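Local coordinates for sugar ABC transporter substrate-binding protein, BlMnBP1 (Bifidobacterium animalis subsp. lactis ATCC 27673, PDB 6I5R) that binds manno-oligosaccharides such as mannobiose and probably delivers them to an ABC transporter for uptake, as solute-binding proteins of this kind do, at residues N44-M49 / V287-Q292; N50-T53 / K57-K60. One frame throughout, in Å; residues are numbered along the deposited sequence.

Contact 1: N44-M49 / V287-Q292; sequences NNRTDM and VPQMKQ. With BMA (beta-D-mannopyranose), chain B; BMA (beta-D-mannopyranose), chain C.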
loop_
_atom_site.group_PDB
_atom_site.type_symbol
_atom_site.label_atom_id
_atom_site.label_comp_id
_atom_site.label_asym_id
_atom_site.label_seq_id
_atom_site.Cartn_x
_atom_site.Cartn_y
_atom_site.Cartn_z
ATOM N N ASN A 44 -4.504 11.935 8.085
ATOM C CA ASN A 44 -4.491 10.652 7.375
ATOM C C ASN A 44 -5.254 10.764 6.059
ATOM O O ASN A 44 -5.821 11.804 5.718
ATOM C CB ASN A 44 -5.026 9.505 8.250
ATOM C CG ASN A 44 -6.497 9.601 8.507
ATOM O OD1 ASN A 44 -7.309 9.256 7.663
ATOM N ND2 ASN A 44 -6.852 10.073 9.680
ATOM N N ASN A 45 -5.251 9.659 5.308
ATOM C CA ASN A 45 -5.768 9.647 3.944
ATOM C C ASN A 45 -7.218 9.185 3.849
ATOM O O ASN A 45 -7.785 9.191 2.753
ATOM C CB ASN A 45 -4.930 8.719 3.080
ATOM C CG ASN A 45 -4.932 7.300 3.605
ATOM O OD1 ASN A 45 -4.684 7.060 4.772
ATOM N ND2 ASN A 45 -5.251 6.358 2.738
ATOM N N ARG A 46 -7.806 8.742 4.950
ATOM C CA ARG A 46 -9.114 8.094 4.917
ATOM C C ARG A 46 -10.211 9.151 5.045
ATOM O O ARG A 46 -10.898 9.280 6.056
ATOM C CB ARG A 46 -9.195 7.029 6.007
ATOM C CG ARG A 46 -8.197 5.890 5.791
ATOM C CD ARG A 46 -8.448 5.134 4.459
ATOM N NE ARG A 46 -9.818 4.670 4.371
ATOM C CZ ARG A 46 -10.229 3.493 4.830
ATOM N NH1 ARG A 46 -9.373 2.653 5.406
ATOM N NH2 ARG A 46 -11.499 3.168 4.725
ATOM N N THR A 47 -10.357 9.922 3.967
ATOM C CA THR A 47 -11.430 10.909 3.911
ATOM C C THR A 47 -12.783 10.254 4.133
ATOM O O THR A 47 -13.685 10.841 4.745
ATOM C CB THR A 47 -11.408 11.610 2.553
ATOM O OG1 THR A 47 -11.483 10.623 1.511
ATOM C CG2 THR A 47 -10.156 12.396 2.367
ATOM N N ASP A 48 -12.951 9.037 3.621
ATOM C CA ASP A 48 -14.210 8.327 3.808
ATOM C C ASP A 48 -14.543 8.122 5.286
ATOM O O ASP A 48 -15.694 8.311 5.698
ATOM C CB ASP A 48 -14.153 6.993 3.055
ATOM C CG ASP A 48 -13.020 6.074 3.515
ATOM O OD1 ASP A 48 -12.015 6.557 4.072
ATOM O OD2 ASP A 48 -13.137 4.840 3.253
ATOM N N MET A 49 -13.561 7.747 6.104
ATOM C CA MET A 49 -13.793 7.562 7.537
ATOM C C MET A 49 -13.983 8.868 8.300
ATOM O O MET A 49 -14.311 8.837 9.500
ATOM C CB MET A 49 -12.623 6.795 8.147
ATOM C CG MET A 49 -12.467 5.413 7.609
ATOM S SD MET A 49 -11.062 4.524 8.277
ATOM C CE MET A 49 -11.438 4.561 10.023
ATOM N N VAL A 287 -11.047 -4.451 -0.222
ATOM C CA VAL A 287 -12.150 -5.412 -0.179
ATOM C C VAL A 287 -13.315 -4.913 0.653
ATOM O O VAL A 287 -14.446 -4.870 0.130
ATOM C CB VAL A 287 -11.612 -6.789 0.311
ATOM C CG1 VAL A 287 -12.746 -7.779 0.448
ATOM C CG2 VAL A 287 -10.578 -7.314 -0.655
ATOM N N PRO A 288 -13.141 -4.492 1.913
ATOM C CA PRO A 288 -14.311 -4.002 2.665
ATOM C C PRO A 288 -14.947 -2.765 2.045
ATOM O O PRO A 288 -16.163 -2.577 2.142
ATOM C CB PRO A 288 -13.731 -3.705 4.062
ATOM C CG PRO A 288 -12.275 -3.427 3.827
ATOM C CD PRO A 288 -11.907 -4.435 2.724
ATOM N N GLN A 289 -14.159 -1.903 1.411
ATOM C CA GLN A 289 -14.729 -0.706 0.803
ATOM C C GLN A 289 -15.602 -1.051 -0.394
ATOM O O GLN A 289 -16.607 -0.374 -0.659
ATOM C CB GLN A 289 -13.608 0.235 0.382
ATOM C CG GLN A 289 -12.799 0.794 1.519
ATOM C CD GLN A 289 -11.796 1.855 1.088
ATOM O OE1 GLN A 289 -11.990 2.556 0.106
ATOM N NE2 GLN A 289 -10.712 1.950 1.821
ATOM N N MET A 290 -15.180 -2.035 -1.193
ATOM C CA MET A 290 -16.037 -2.532 -2.264
ATOM C C MET A 290 -17.277 -3.224 -1.705
ATOM O O MET A 290 -18.372 -3.077 -2.245
ATOM C CB MET A 290 -15.267 -3.510 -3.149
ATOM C CG MET A 290 -13.969 -2.974 -3.763
ATOM S SD MET A 290 -14.273 -1.599 -4.840
ATOM C CE MET A 290 -12.626 -0.859 -4.968
ATOM N N LYS A 291 -17.128 -3.975 -0.619
ATOM C CA LYS A 291 -18.259 -4.756 -0.130
ATOM C C LYS A 291 -19.316 -3.847 0.466
ATOM O O LYS A 291 -20.518 -4.136 0.372
ATOM C CB LYS A 291 -17.798 -5.753 0.924
ATOM C CG LYS A 291 -17.043 -6.962 0.405
ATOM C CD LYS A 291 -16.675 -7.867 1.549
ATOM C CE LYS A 291 -16.040 -9.130 0.999
ATOM N NZ LYS A 291 -16.854 -9.767 -0.060
ATOM N N GLN A 292 -18.877 -2.789 1.145
ATOM C CA GLN A 292 -19.759 -1.805 1.759
ATOM C C GLN A 292 -20.416 -0.901 0.732
ATOM O O GLN A 292 -21.338 -0.166 1.080
ATOM C CB GLN A 292 -18.965 -0.958 2.745
ATOM C CG GLN A 292 -18.510 -1.695 3.972
ATOM C CD GLN A 292 -17.345 -0.994 4.692
ATOM O OE1 GLN A 292 -16.804 0.059 4.227
ATOM N NE2 GLN A 292 -16.958 -1.549 5.861
HETATM C C1 BMA B . -11.191 7.301 0.260
HETATM C C2 BMA B . -10.826 5.856 0.685
HETATM C C3 BMA B . -9.310 5.713 0.729
HETATM C C4 BMA B . -8.667 6.315 -0.494
HETATM C C5 BMA B . -9.187 7.736 -0.752
HETATM C C6 BMA B . -8.530 8.370 -1.954
HETATM O O1 BMA B . -12.572 7.252 0.103
HETATM O O2 BMA B . -11.302 4.960 -0.370
HETATM O O3 BMA B . -8.922 4.390 0.864
HETATM O O4 BMA B . -7.250 6.379 -0.324
HETATM O O5 BMA B . -10.594 7.677 -0.923
HETATM O O6 BMA B . -8.780 9.776 -1.835
HETATM C C1 BMA C . -6.486 5.220 -0.517
HETATM C C2 BMA C . -5.112 5.778 -0.998
HETATM C C3 BMA C . -4.149 4.636 -1.087
HETATM C C4 BMA C . -4.178 3.775 0.171
HETATM C C5 BMA C . -5.600 3.301 0.477
HETATM C C6 BMA C . -5.665 2.507 1.767
HETATM O O2 BMA C . -4.540 6.646 -0.023
HETATM O O3 BMA C . -2.803 5.066 -1.319
HETATM O O4 BMA C . -3.369 2.652 -0.060
HETATM O O5 BMA C . -6.424 4.467 0.636
HETATM O O6 BMA C . -5.315 3.337 2.888
#
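Gln289 NE2 lies over one face of the Arg46 guanidinium, offset toward the rim, and Met49 SD over the centre of the other. At the edge lies the Asp48 carboxylate. Arg46 holds it side-on, with Arg46 NE 2.9 Å from Asp48 OD1 and Arg46 NH2 2.8 Å from Asp48 OD2. The NH2 bond is nearly straight, at 169°. Bends at chi2 and chi3 fold the arginine chain back toward this carboxylate. Arg46 NH2 and Gln289 NE2 are 3.2 Å apart, but both are donors and form no hydrogen bond. The amide plane is turned 28° from the guanidinium.

This is part of the sugar site of a periplasmic-binding-protein fold, here holding mannobiose. The loop after strand 38-44 and helix 286-291 meet the same mannose, BMA of chain B. Gln289 reaches it with an extended chain. Gln289 OE1 accepts from O2 of the chain B mannose in a short bond of 2.5 Å, and Gln289 NE2 donates to O3 of that mannose at 3.2 Å. Asp48 CG packs 3.6 Å from C2 of the same chain B ring. Asn45 serves the second mannose, BMA of chain C, with one nitrogen: Asn45 ND2 donates to O6 of the chain C mannose at 3.0 Å and to O2 of the same mannose at 2.9 Å. Glu354 forms a salt bridge with Arg46 NH1.

Contact 2: N50-T53 / K57-K60; sequences NLDT and KNWK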
loop_
_atom_site.group_PDB
_atom_site.type_symbol
_atom_site.label_atom_id
_atom_site.label_comp_id
_atom_site.label_asym_id
_atom_site.label_seq_id
_atom_site.Cartn_x
_atom_site.Cartn_y
_atom_site.Cartn_z
ATOM N N ASN A 50 -13.741 10.003 7.679
ATOM C CA ASN A 50 -13.969 11.281 8.336
ATOM C C ASN A 50 -15.383 11.780 8.124
ATOM O O ASN A 50 -15.653 12.951 8.391
ATOM C CB ASN A 50 -12.968 12.341 7.844
ATOM C CG ASN A 50 -12.566 13.322 8.936
ATOM O OD1 ASN A 50 -12.780 13.067 10.112
ATOM N ND2 ASN A 50 -11.994 14.446 8.550
ATOM N N LEU A 51 -16.287 10.929 7.654
ATOM C CA LEU A 51 -17.676 11.292 7.441
ATOM C C LEU A 51 -18.568 10.512 8.389
ATOM O O LEU A 51 -18.295 9.356 8.720
ATOM C CB LEU A 51 -18.133 11.001 5.999
ATOM C CG LEU A 51 -17.308 11.693 4.915
ATOM C CD1 LEU A 51 -17.691 11.371 3.473
ATOM C CD2 LEU A 51 -17.409 13.216 5.155
ATOM N N ASP A 52 -19.681 11.130 8.786
ATOM C CA ASP A 52 -20.617 10.415 9.643
ATOM C C ASP A 52 -21.278 9.249 8.929
ATOM O O ASP A 52 -21.770 8.338 9.596
ATOM C CB ASP A 52 -21.731 11.338 10.146
ATOM C CG ASP A 52 -21.232 12.442 11.039
ATOM O OD1 ASP A 52 -20.075 12.383 11.500
ATOM O OD2 ASP A 52 -22.022 13.380 11.273
ATOM N N THR A 53 -21.335 9.256 7.603
ATOM C CA THR A 53 -22.019 8.190 6.876
ATOM C C THR A 53 -21.092 7.063 6.440
ATOM O O THR A 53 -21.487 6.224 5.620
ATOM C CB THR A 53 -22.718 8.749 5.641
ATOM O OG1 THR A 53 -21.757 9.450 4.839
ATOM C CG2 THR A 53 -23.879 9.679 6.041
ATOM N N LYS A 57 -16.836 1.547 10.967
ATOM C CA LYS A 57 -16.439 2.307 12.154
ATOM C C LYS A 57 -15.589 3.501 11.726
ATOM O O LYS A 57 -14.476 3.329 11.224
ATOM C CB LYS A 57 -15.677 1.397 13.114
ATOM C CG LYS A 57 -15.455 1.933 14.520
ATOM C CD LYS A 57 -14.728 0.880 15.346
ATOM C CE LYS A 57 -14.384 1.404 16.730
ATOM N NZ LYS A 57 -15.588 1.916 17.419
ATOM N N ASN A 58 -16.090 4.715 11.931
ATOM C CA ASN A 58 -15.385 5.893 11.435
ATOM C C ASN A 58 -14.423 6.452 12.486
ATOM O O ASN A 58 -14.302 5.951 13.610
ATOM C CB ASN A 58 -16.359 6.974 10.960
ATOM C CG ASN A 58 -17.169 7.629 12.101
ATOM O OD1 ASN A 58 -16.875 7.456 13.294
ATOM N ND2 ASN A 58 -18.209 8.392 11.716
ATOM N N TRP A 59 -13.730 7.520 12.107
ATOM C CA TRP A 59 -12.721 8.078 12.993
ATOM C C TRP A 59 -13.332 8.498 14.317
ATOM O O TRP A 59 -12.748 8.252 15.380
ATOM C CB TRP A 59 -12.022 9.263 12.342
ATOM C CG TRP A 59 -10.978 8.798 11.367
ATOM C CD1 TRP A 59 -10.852 9.175 10.061
ATOM C CD2 TRP A 59 -9.932 7.853 11.618
ATOM N NE1 TRP A 59 -9.777 8.541 9.489
ATOM C CE2 TRP A 59 -9.199 7.713 10.414
ATOM C CE3 TRP A 59 -9.537 7.115 12.740
ATOM C CZ2 TRP A 59 -8.100 6.856 10.295
ATOM C CZ3 TRP A 59 -8.442 6.258 12.620
ATOM C CH2 TRP A 59 -7.742 6.135 11.401
ATOM N N LYS A 60 -14.503 9.140 14.272
ATOM C CA LYS A 60 -15.122 9.624 15.500
ATOM C C LYS A 60 -15.357 8.486 16.473
ATOM O O LYS A 60 -15.193 8.656 17.694
ATOM C CB LYS A 60 -16.453 10.306 15.212
ATOM C CG LYS A 60 -16.402 11.703 14.666
ATOM C CD LYS A 60 -17.821 12.205 14.520
ATOM C CE LYS A 60 -17.884 13.696 14.330
ATOM N NZ LYS A 60 -17.022 14.146 13.223
HETATM O O HOH W 1 -20.191 9.873 13.337
#
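The N-terminus of helix 59-69 is capped here by Asn58, and the loop that leads toward it packs against this cap. Asn58 holds the N-cap position, with OD1 accepting from the backbone N of Ser61. The other end of the same amide crosses to the loop. Asn58 ND2 donates to the carbonyl O of Leu51 at 3.1 Å, with an N-H...O angle of 158°. The donor stands above the carbonyl plane, 40° out of it. CG of Asn58 lies between the backbone N and the carbonyl carbon (chi1 69°), which lets OD1 turn back to the helix while ND2 faces Leu51. With both ends engaged, the amide has little freedom to flip. An alanine here would probably leave the Ser61 N-H without its cap and the Leu51 carbonyl without this donor, so that the loop is held less firmly to the helix start.

Trp59, the first helical residue, touches 50-53 through one ring atom: Trp59 CD1 is 3.8 Å from the backbone N of Asn50. The ring also packs edge-to-face with Phe42 and lies on Val77 of strand 73-79. The Asn50 side chain leaves the backbone on the side away from 57-60, and its ND2 bonds to Thr79 OG1.

Farther out, at the surface, a charged pair adds to the contact. Lys60 runs its CD and CE past the Asp52 carboxylate, then bends at chi4. The resulting salt bridge is long, with Lys60 NZ 3.9 Å from Asp52 OD1. A water also joins the two segments. It accepts from Asn58 ND2 at 3.0 Å and donates weakly to Asp52 OD1 at 3.1 Å.

Overall arrangement
Contact 1 is buried and contact 2 lies at the surface, with centres about 10 Å apart. Both draw on the loop between strand 38-44 and helix 59-69. In contact 1 that loop faces helix 286-291, distant in sequence, and bound sugar supplies the hydrogen bonds joining the two sides. In contact 2 it folds onto the start of the next helix, through a direct amide bond, a water and a long salt bridge. Contact 2 is nested within the span closed by contact 1. Met49 and Trp59 join them: Met49 O lies 3.0 Å from Trp59 N, a probable hydrogen bond. The Trp59 ring also lies against Arg46 and Met49 of contact 1.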